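PDB 4RDX: histidine--tRNA ligase from Thermus thermophilus HB27, which attaches histidine to tRNA(His), using ATP and releasing AMP and diphosphate, as a homodimeric class II aminoacyl-tRNA synthetase. Local coordinates for residues E132-E137 / G288-L293; K162-S167 / E272-E277; A175-Y180 / L222-M227. One frame throughout, in Å; residues are numbered along the deposited sequence.

Contact 1: E132-E137 / G288-L293; sequences EALGSE and GRYDGL. With HIS (histidine), chain D.
Tyr290 meets Glu132 with the edge of its ring: Glu132 OE1 lies in the ring plane and accepts a hydrogen bond from the phenol, with Tyr290 OH and Glu132 OE1 modelled 2.3 Å apart, too short a value to be read closely. The carboxylate is turned 55° from the ring. Leu134 meets the rim beyond the hydroxyl, its CD2 3.8 Å from Tyr290 CE1, while the bound histidine approaches the ring obliquely, with its CE1 3.8 Å from Tyr290 CE2. The other flat group is the guanidinium of Arg289. Glu137 O sits over one face, 3.7 Å above the plane and toward the rim. Near the edge, a little out of the plane, Ser136 O takes a hydrogen bond on a lone pair from Arg289 NH1 at 3.2 Å. Arg289 NH2 also has a salt bridge to Asp142 of helix 139-156, and the long arginine thus links strand 283-290 to both the turn after strand 125-134 and that helix.

Strands 125-134 and 283-290 belong to the largely antiparallel sheet of the class II catalytic domain. Strand 304-310 runs between them, which is why Glu132 CA and Gly288 CA stand 9.5 Å apart and long side chains must bridge the gap. A chi1 of 47° sets the Tyr290 ring between its own backbone N and carbonyl carbon, from where the hydroxyl reaches Glu132. The other carboxylate oxygen, Glu132 OE2, faces the ligand and receives a weak hydrogen bond from the histidine NE2 at 2.6 Å, with Thr85 as a further partner; a glutamate suits a pocket that must recognise an imidazole N-H. Farther out, Glu137 and Asp291 share a bridging water, weakly held at Asp291, and their like charges are both met by Arg301.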
loop_
_atom_site.group_PDB
_atom_site.type_symbol
_atom_site.label_atom_id
_atom_site.label_comp_id
_atom_site.label_asym_id
_atom_site.label_seq_id
_atom_site.Cartn_x
_atom_site.Cartn_y
_atom_site.Cartn_z
ATOM N N GLU A 132 -3.479 -3.969 16.990
ATOM C CA GLU A 132 -4.241 -4.825 17.894
ATOM C C GLU A 132 -3.334 -5.708 18.744
ATOM O O GLU A 132 -2.379 -6.298 18.255
ATOM C CB GLU A 132 -5.227 -5.713 17.128
ATOM C CG GLU A 132 -6.237 -4.964 16.279
ATOM C CD GLU A 132 -7.084 -3.993 17.080
ATOM O OE1 GLU A 132 -7.347 -4.264 18.269
ATOM O OE2 GLU A 132 -7.480 -2.951 16.516
ATOM N N ALA A 133 -3.644 -5.776 20.031
ATOM C CA ALA A 133 -3.039 -6.740 20.930
ATOM C C ALA A 133 -4.139 -7.710 21.324
ATOM O O ALA A 133 -5.146 -7.317 21.937
ATOM C CB ALA A 133 -2.461 -6.052 22.147
ATOM N N LEU A 134 -3.947 -8.972 20.946
ATOM C CA LEU A 134 -4.973 -9.991 21.114
ATOM C C LEU A 134 -4.505 -11.138 22.003
ATOM O O LEU A 134 -3.349 -11.565 21.933
ATOM C CB LEU A 134 -5.396 -10.536 19.747
ATOM C CG LEU A 134 -6.038 -9.550 18.768
ATOM C CD1 LEU A 134 -5.914 -10.052 17.337
ATOM C CD2 LEU A 134 -7.496 -9.324 19.123
ATOM N N GLY A 135 -5.412 -11.628 22.843
ATOM C CA GLY A 135 -5.150 -12.816 23.634
ATOM C C GLY A 135 -4.915 -12.580 25.114
ATOM O O GLY A 135 -4.526 -13.500 25.831
ATOM N N SER A 136 -5.154 -11.360 25.582
ATOM C CA SER A 136 -4.947 -11.059 26.994
ATOM C C SER A 136 -5.811 -9.907 27.522
ATOM O O SER A 136 -6.186 -9.003 26.776
ATOM C CB SER A 136 -3.461 -10.804 27.267
ATOM O OG SER A 136 -3.255 -10.288 28.576
ATOM N N GLU A 137 -6.110 -9.967 28.820
ATOM C CA GLU A 137 -6.978 -9.008 29.507
ATOM C C GLU A 137 -6.170 -7.988 30.325
ATOM O O GLU A 137 -6.712 -6.995 30.813
ATOM C CB GLU A 137 -7.942 -9.765 30.431
ATOM C CG GLU A 137 -9.044 -8.925 31.069
ATOM C CD GLU A 137 -10.241 -8.740 30.162
ATOM O OE1 GLU A 137 -10.573 -9.685 29.417
ATOM O OE2 GLU A 137 -10.852 -7.651 30.195
ATOM N N GLY A 288 -9.490 1.233 21.922
ATOM C CA GLY A 288 -9.873 0.737 23.225
ATOM C C GLY A 288 -9.925 -0.774 23.286
ATOM O O GLY A 288 -9.373 -1.473 22.428
ATOM N N ARG A 289 -10.606 -1.269 24.314
ATOM C CA ARG A 289 -10.720 -2.696 24.571
ATOM C C ARG A 289 -12.038 -3.259 24.043
ATOM O O ARG A 289 -13.063 -2.575 24.034
ATOM C CB ARG A 289 -10.578 -2.966 26.074
ATOM C CG ARG A 289 -10.723 -4.420 26.491
ATOM C CD ARG A 289 -10.139 -4.661 27.876
ATOM N NE ARG A 289 -8.679 -4.619 27.871
ATOM C CZ ARG A 289 -7.907 -5.596 27.403
ATOM N NH1 ARG A 289 -8.457 -6.690 26.891
ATOM N NH2 ARG A 289 -6.585 -5.478 27.439
ATOM N N TYR A 290 -11.987 -4.505 23.589
ATOM C CA TYR A 290 -13.157 -5.218 23.109
ATOM C C TYR A 290 -13.114 -6.665 23.574
ATOM O O TYR A 290 -12.038 -7.236 23.827
ATOM C CB TYR A 290 -13.248 -5.158 21.584
ATOM C CG TYR A 290 -11.947 -5.463 20.876
ATOM C CD1 TYR A 290 -11.613 -6.765 20.515
ATOM C CD2 TYR A 290 -11.055 -4.448 20.563
ATOM C CE1 TYR A 290 -10.424 -7.039 19.861
ATOM C CE2 TYR A 290 -9.867 -4.714 19.919
ATOM C CZ TYR A 290 -9.554 -6.008 19.570
ATOM O OH TYR A 290 -8.367 -6.264 18.924
ATOM N N ASP A 291 -14.303 -7.246 23.670
ATOM C CA ASP A 291 -14.485 -8.590 24.175
ATOM C C ASP A 291 -15.860 -9.052 23.718
ATOM O O ASP A 291 -16.878 -8.511 24.150
ATOM C CB ASP A 291 -14.407 -8.579 25.701
ATOM C CG ASP A 291 -14.066 -9.932 26.280
ATOM O OD1 ASP A 291 -13.264 -10.661 25.659
ATOM O OD2 ASP A 291 -14.597 -10.264 27.361
ATOM N N GLY A 292 -15.889 -10.039 22.828
ATOM C CA GLY A 292 -17.136 -10.507 22.253
ATOM C C GLY A 292 -17.079 -10.529 20.738
ATOM O O GLY A 292 -17.885 -11.189 20.086
ATOM N N LEU A 293 -16.111 -9.804 20.185
ATOM C CA LEU A 293 -15.940 -9.684 18.741
ATOM C C LEU A 293 -15.695 -11.036 18.067
ATOM O O LEU A 293 -16.368 -11.387 17.097
ATOM C CB LEU A 293 -14.791 -8.713 18.437
ATOM C CG LEU A 293 -14.574 -8.205 17.008
ATOM C CD1 LEU A 293 -15.899 -8.019 16.294
ATOM C CD2 LEU A 293 -13.799 -6.894 17.036
HETATM N N HIS D . -12.903 2.914 15.983
HETATM C CA HIS D . -12.298 1.865 16.792
HETATM C C HIS D . -12.122 2.369 18.216
HETATM O O HIS D . -12.042 1.588 19.161
HETATM C CB HIS D . -10.950 1.449 16.193
HETATM C CG HIS D . -10.276 0.332 16.939
HETATM N ND1 HIS D . -10.877 -0.366 17.954
HETATM C CD2 HIS D . -9.034 -0.185 16.797
HETATM C CE1 HIS D . -10.046 -1.274 18.415
HETATM N NE2 HIS D . -8.914 -1.196 17.730
HETATM O OXT HIS D . -12.057 3.576 18.450
HETATM O O HOH W 1 -13.167 -8.120 29.034
#

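Contact 2: K162-S167 / E272-E277; sequences KVKLSS and EVHHEE
Val163 and Val273 face each other as a non-hydrogen-bonded pair, CG2 to CG2 4.3 Å, on the buried side of two antiparallel strands. Tyr150 touches Val163, while Leu149 and Leu153 touch Val273, all three from helix 139-156; branched, wholly apolar residues fit this layer between sheet and helix. On each side of the valines comes a hydrogen-bonded pair. Lys162 N gives to His274 O and His274 N to Lys162 O, each 2.9 Å, and the same two-way exchange joins Lys164 with Glu272. Val273 CA adds a C-H...O contact to Lys162 O, 3.4 Å away. This ladder is the compact part, and it joins strands 161-167 and 269-275 within the catalytic sheet.

The face bearing Lys164, Glu272 and His274 is looser and only partly buried, and Lys162 on the same face is exposed, its end leading away from the partner strand. Extended beyond CG, Lys164 slants across the imidazole of His274, its CE 3.6 Å from His274 CD2, and its NZ ends over one ring face. The ring's edge is used differently: His274 NE2 donates to Glu272 OE1 at 3.0 Å and 172°, the acceptor in the ring plane but approached from above the carboxylate plane. His274 ND1 is hydrogen-bonded to Ser282, which fixes the rotation of the ring from its other nitrogen.

Glu272 OE2 forms a salt bridge with Arg261, a residue of the histidine pocket, while the ammonium of Lys164 stands near OE1 without contact. With Arg261 bound, a lysine near and an N-H in hand, the Glu272 carboxylate probably stays ionised and makes a second-shell support for Arg261.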
loop_
_atom_site.group_PDB
_atom_site.type_symbol
_atom_site.label_atom_id
_atom_site.label_comp_id
_atom_site.label_asym_id
_atom_site.label_seq_id
_atom_site.Cartn_x
_atom_site.Cartn_y
_atom_site.Cartn_z
ATOM N N LYS A 162 -4.166 16.186 22.334
ATOM C CA LYS A 162 -4.950 15.897 23.536
ATOM C C LYS A 162 -5.357 14.431 23.652
ATOM O O LYS A 162 -6.189 13.943 22.886
ATOM C CB LYS A 162 -6.193 16.783 23.652
ATOM C CG LYS A 162 -6.952 16.519 24.952
ATOM C CD LYS A 162 -8.388 16.999 24.907
ATOM C CE LYS A 162 -8.472 18.506 25.008
ATOM N NZ LYS A 162 -9.878 18.970 24.861
ATOM N N VAL A 163 -4.772 13.739 24.624
ATOM C CA VAL A 163 -5.142 12.358 24.905
ATOM C C VAL A 163 -6.365 12.305 25.814
ATOM O O VAL A 163 -6.346 12.824 26.930
ATOM C CB VAL A 163 -3.991 11.587 25.579
ATOM C CG1 VAL A 163 -4.399 10.140 25.828
ATOM C CG2 VAL A 163 -2.733 11.656 24.726
ATOM N N LYS A 164 -7.432 11.687 25.322
ATOM C CA LYS A 164 -8.635 11.473 26.112
ATOM C C LYS A 164 -8.726 10.009 26.509
ATOM O O LYS A 164 -8.563 9.121 25.669
ATOM C CB LYS A 164 -9.885 11.852 25.319
ATOM C CG LYS A 164 -9.939 13.294 24.861
ATOM C CD LYS A 164 -11.303 13.607 24.268
ATOM C CE LYS A 164 -11.428 15.076 23.910
ATOM N NZ LYS A 164 -12.820 15.427 23.516
ATOM N N LEU A 165 -8.991 9.768 27.789
ATOM C CA LEU A 165 -9.138 8.419 28.320
ATOM C C LEU A 165 -10.434 8.280 29.109
ATOM O O LEU A 165 -10.845 9.204 29.815
ATOM C CB LEU A 165 -7.951 8.063 29.222
ATOM C CG LEU A 165 -8.079 6.742 29.997
ATOM C CD1 LEU A 165 -7.903 5.549 29.072
ATOM C CD2 LEU A 165 -7.110 6.674 31.171
ATOM N N SER A 166 -11.073 7.121 28.982
ATOM C CA SER A 166 -12.262 6.803 29.762
ATOM C C SER A 166 -12.569 5.309 29.714
ATOM O O SER A 166 -11.755 4.511 29.249
ATOM C CB SER A 166 -13.470 7.596 29.262
ATOM O OG SER A 166 -14.508 7.602 30.227
ATOM N N SER A 167 -13.748 4.941 30.202
ATOM C CA SER A 167 -14.186 3.554 30.182
ATOM C C SER A 167 -15.675 3.461 29.871
ATOM O O SER A 167 -16.484 4.208 30.424
ATOM C CB SER A 167 -13.879 2.875 31.519
ATOM O OG SER A 167 -14.512 1.609 31.605
ATOM N N GLU A 272 -9.112 8.359 22.885
ATOM C CA GLU A 272 -9.005 9.100 21.636
ATOM C C GLU A 272 -7.810 10.034 21.712
ATOM O O GLU A 272 -7.336 10.340 22.796
ATOM C CB GLU A 272 -10.273 9.914 21.390
ATOM C CG GLU A 272 -11.523 9.089 21.178
ATOM C CD GLU A 272 -12.772 9.937 21.178
ATOM O OE1 GLU A 272 -12.681 11.121 21.561
ATOM O OE2 GLU A 272 -13.845 9.424 20.795
ATOM N N VAL A 273 -7.313 10.476 20.563
ATOM C CA VAL A 273 -6.300 11.531 20.535
ATOM C C VAL A 273 -6.738 12.624 19.569
ATOM O O VAL A 273 -7.067 12.349 18.417
ATOM C CB VAL A 273 -4.904 11.011 20.136
ATOM C CG1 VAL A 273 -3.923 12.169 20.014
ATOM C CG2 VAL A 273 -4.402 9.997 21.149
ATOM N N HIS A 274 -6.753 13.864 20.044
ATOM C CA HIS A 274 -7.243 14.976 19.240
ATOM C C HIS A 274 -6.166 15.994 18.910
ATOM O O HIS A 274 -5.137 16.077 19.582
ATOM C CB HIS A 274 -8.396 15.678 19.953
ATOM C CG HIS A 274 -9.660 14.873 19.993
ATOM N ND1 HIS A 274 -10.703 15.096 19.130
ATOM C CD2 HIS A 274 -10.032 13.849 20.794
ATOM C CE1 HIS A 274 -11.681 14.240 19.397
ATOM N NE2 HIS A 274 -11.296 13.475 20.400
ATOM N N HIS A 275 -6.421 16.772 17.865
ATOM C CA HIS A 275 -5.541 17.868 17.491
ATOM C C HIS A 275 -6.372 19.088 17.115
ATOM O O HIS A 275 -7.426 18.963 16.488
ATOM C CB HIS A 275 -4.630 17.458 16.329
ATOM C CG HIS A 275 -3.457 18.369 16.134
ATOM N ND1 HIS A 275 -3.523 19.511 15.367
ATOM C CD2 HIS A 275 -2.193 18.307 16.611
ATOM C CE1 HIS A 275 -2.348 20.115 15.378
ATOM N NE2 HIS A 275 -1.523 19.404 16.129
ATOM N N GLU A 276 -5.901 20.268 17.506
ATOM C CA GLU A 276 -6.575 21.513 17.151
ATOM C C GLU A 276 -6.429 21.807 15.665
ATOM O O GLU A 276 -5.631 21.167 14.973
ATOM C CB GLU A 276 -6.043 22.682 17.979
ATOM C CG GLU A 276 -4.582 23.005 17.746
ATOM C CD GLU A 276 -3.653 22.142 18.572
ATOM O OE1 GLU A 276 -3.846 20.909 18.607
ATOM O OE2 GLU A 276 -2.735 22.708 19.199
ATOM N N GLU A 277 -7.200 22.783 15.190
ATOM C CA GLU A 277 -7.344 23.041 13.763
ATOM C C GLU A 277 -7.869 21.780 13.066
ATOM O O GLU A 277 -8.624 21.016 13.665
ATOM C CB GLU A 277 -6.034 23.552 13.147
ATOM C CG GLU A 277 -5.527 24.870 13.748
ATOM C CD GLU A 277 -4.172 24.730 14.407
ATOM O OE1 GLU A 277 -3.782 23.587 14.713
ATOM O OE2 GLU A 277 -3.499 25.761 14.621
#

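Contact 3: A175-Y180 / L222-M227; sequences ARYNAY and LGVRPM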
loop_
_atom_site.group_PDB
_atom_site.type_symbol
_atom_site.label_atom_id
_atom_site.label_comp_id
_atom_site.label_asym_id
_atom_site.label_seq_id
_atom_site.Cartn_x
_atom_site.Cartn_y
_atom_site.Cartn_z
ATOM N N ALA A 175 -25.700 -0.722 30.630
ATOM C CA ALA A 175 -27.141 -0.916 30.762
ATOM C C ALA A 175 -27.693 -0.035 31.879
ATOM O O ALA A 175 -28.724 0.633 31.710
ATOM C CB ALA A 175 -27.460 -2.376 31.028
ATOM N N ARG A 176 -26.995 -0.039 33.015
ATOM C CA ARG A 176 -27.344 0.819 34.144
ATOM C C ARG A 176 -27.358 2.286 33.730
ATOM O O ARG A 176 -28.325 3.006 33.991
ATOM C CB ARG A 176 -26.366 0.616 35.310
ATOM C CG ARG A 176 -26.882 -0.264 36.443
ATOM C CD ARG A 176 -25.911 -0.312 37.619
ATOM N NE ARG A 176 -25.025 -1.470 37.558
ATOM C CZ ARG A 176 -23.699 -1.395 37.542
ATOM N NH1 ARG A 176 -23.100 -0.216 37.592
ATOM N NH2 ARG A 176 -22.969 -2.498 37.479
ATOM N N TYR A 177 -26.288 2.723 33.071
ATOM C CA TYR A 177 -26.160 4.123 32.686
ATOM C C TYR A 177 -27.256 4.552 31.714
ATOM O O TYR A 177 -27.784 5.657 31.818
ATOM C CB TYR A 177 -24.775 4.420 32.107
ATOM C CG TYR A 177 -24.461 5.895 32.088
ATOM C CD1 TYR A 177 -24.528 6.645 33.254
ATOM C CD2 TYR A 177 -24.105 6.541 30.911
ATOM C CE1 TYR A 177 -24.251 7.994 33.253
ATOM C CE2 TYR A 177 -23.823 7.897 30.901
ATOM C CZ TYR A 177 -23.899 8.615 32.076
ATOM O OH TYR A 177 -23.621 9.960 32.072
ATOM N N ASN A 178 -27.607 3.667 30.786
ATOM C CA ASN A 178 -28.697 3.930 29.854
ATOM C C ASN A 178 -30.069 4.023 30.531
ATOM O O ASN A 178 -30.835 4.953 30.265
ATOM C CB ASN A 178 -28.711 2.877 28.742
ATOM C CG ASN A 178 -27.649 3.123 27.686
ATOM O OD1 ASN A 178 -26.808 4.004 27.829
ATOM N ND2 ASN A 178 -27.688 2.337 26.616
ATOM N N ALA A 179 -30.373 3.056 31.396
ATOM C CA ALA A 179 -31.616 3.089 32.168
ATOM C C ALA A 179 -31.714 4.365 33.006
ATOM O O ALA A 179 -32.794 4.942 33.162
ATOM C CB ALA A 179 -31.733 1.857 33.059
ATOM N N TYR A 180 -30.575 4.801 33.537
ATOM C CA TYR A 180 -30.507 6.011 34.347
ATOM C C TYR A 180 -30.733 7.277 33.517
ATOM O O TYR A 180 -31.505 8.157 33.909
ATOM C CB TYR A 180 -29.166 6.076 35.085
ATOM C CG TYR A 180 -28.797 7.453 35.581
ATOM C CD1 TYR A 180 -29.430 8.012 36.684
ATOM C CD2 TYR A 180 -27.806 8.194 34.948
ATOM C CE1 TYR A 180 -29.090 9.273 37.140
ATOM C CE2 TYR A 180 -27.459 9.454 35.397
ATOM C CZ TYR A 180 -28.105 9.987 36.491
ATOM O OH TYR A 180 -27.764 11.242 36.937
ATOM N N LEU A 222 -29.804 19.601 35.357
ATOM C CA LEU A 222 -30.356 18.371 35.920
ATOM C C LEU A 222 -29.298 17.612 36.719
ATOM O O LEU A 222 -29.595 16.602 37.360
ATOM C CB LEU A 222 -30.947 17.474 34.829
ATOM C CG LEU A 222 -32.147 18.015 34.050
ATOM C CD1 LEU A 222 -32.818 16.898 33.265
ATOM C CD2 LEU A 222 -33.141 18.705 34.972
ATOM N N GLY A 223 -28.064 18.105 36.673
ATOM C CA GLY A 223 -26.971 17.531 37.440
ATOM C C GLY A 223 -26.639 16.096 37.066
ATOM O O GLY A 223 -26.194 15.316 37.913
ATOM N N VAL A 224 -26.862 15.754 35.798
ATOM C CA VAL A 224 -26.619 14.408 35.274
ATOM C C VAL A 224 -25.240 13.877 35.653
ATOM O O VAL A 224 -24.232 14.564 35.480
ATOM C CB VAL A 224 -26.805 14.366 33.735
ATOM C CG1 VAL A 224 -26.167 13.129 33.140
ATOM C CG2 VAL A 224 -28.283 14.413 33.379
ATOM N N ARG A 225 -25.209 12.663 36.197
ATOM C CA ARG A 225 -23.960 12.046 36.624
ATOM C C ARG A 225 -23.215 11.460 35.426
ATOM O O ARG A 225 -23.835 11.075 34.435
ATOM C CB ARG A 225 -24.240 10.959 37.662
ATOM C CG ARG A 225 -25.222 11.386 38.737
ATOM C CD ARG A 225 -25.448 10.277 39.746
ATOM N NE ARG A 225 -24.306 10.127 40.640
ATOM C CZ ARG A 225 -24.358 10.316 41.953
ATOM N NH1 ARG A 225 -25.503 10.652 42.530
ATOM N NH2 ARG A 225 -23.267 10.160 42.691
ATOM N N PRO A 226 -21.878 11.399 35.509
ATOM C CA PRO A 226 -21.054 10.859 34.420
ATOM C C PRO A 226 -21.116 9.337 34.348
ATOM O O PRO A 226 -21.555 8.694 35.301
ATOM C CB PRO A 226 -19.642 11.301 34.808
ATOM C CG PRO A 226 -19.683 11.384 36.297
ATOM C CD PRO A 226 -21.056 11.892 36.629
ATOM N N MET A 227 -20.675 8.774 33.226
ATOM C CA MET A 227 -20.589 7.326 33.070
ATOM C C MET A 227 -19.598 6.758 34.085
ATOM O O MET A 227 -19.710 5.604 34.503
ATOM C CB MET A 227 -20.167 6.971 31.639
ATOM C CG MET A 227 -19.817 5.501 31.418
ATOM S SD MET A 227 -21.231 4.410 31.647
ATOM C CE MET A 227 -20.422 2.956 32.314
#
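Tyr177 and Tyr180, one turn apart on helix 171-185, reach out to the chain at Arg225 and hold its backbone at two atoms, O and N. Tyr177 OH donates to Arg225 O, 2.6 Å away and on a lone pair in the carbonyl plane, while Tyr180 OH accepts from Arg225 N at 3.0 Å and 169°. Tyrosine suits both sites, being long enough to reach from the helix and carrying a hydroxyl that can give or take. In each, CG stands anti to the backbone N (chi1 -163° in Tyr177), which directs the ring at the loop.

Met227 covers one face of Tyr177: its CA lies 3.7 Å from the ring centroid in a CH-pi contact, and its bent chain brings SD in obliquely, 4.1 Å from that centroid, as a Met-aromatic contact. Tyr180 crosses the Arg225 side chain at about a right angle, with its OH against CG of the arginine. Phe230 meets both tyrosines, its ring edge-to-face with Tyr177. A phenylalanine at Tyr177 would probably leave Arg225 O without this hydrogen-bond donor and the ring less firmly fixed against the loop.

Upstream, Gly223 follows helix 213-221 in a Schellman motif, its positive phi easily borne without a side chain. The whole is helix-to-loop packing within the mostly helical insertion that histidyl-tRNA synthetases carry between motifs 2 and 3 of the class II catalytic core.

Contact 1 forms part of the histidine pocket itself, whereas in contact 2 the side chain of Glu272 stops about 6 Å from the bound histidine and about 7 Å from AMP. The two meet the same sheet through strands 269-275 and 283-290, which are consecutive in the chain and adjacent in the sheet, yet the nearest atoms of the two contacts stay about 7 Å apart. Contact 3, nested along the chain inside contact 2, lies farther out, with its centre about 26 Å from that of contact 1. It does touch contact 2: Ser167 O packs against Met227 CG at 3.7 Å, and from strand 161-167 the chain runs on into helix 171-185, joining the helical insertion to the catalytic sheet.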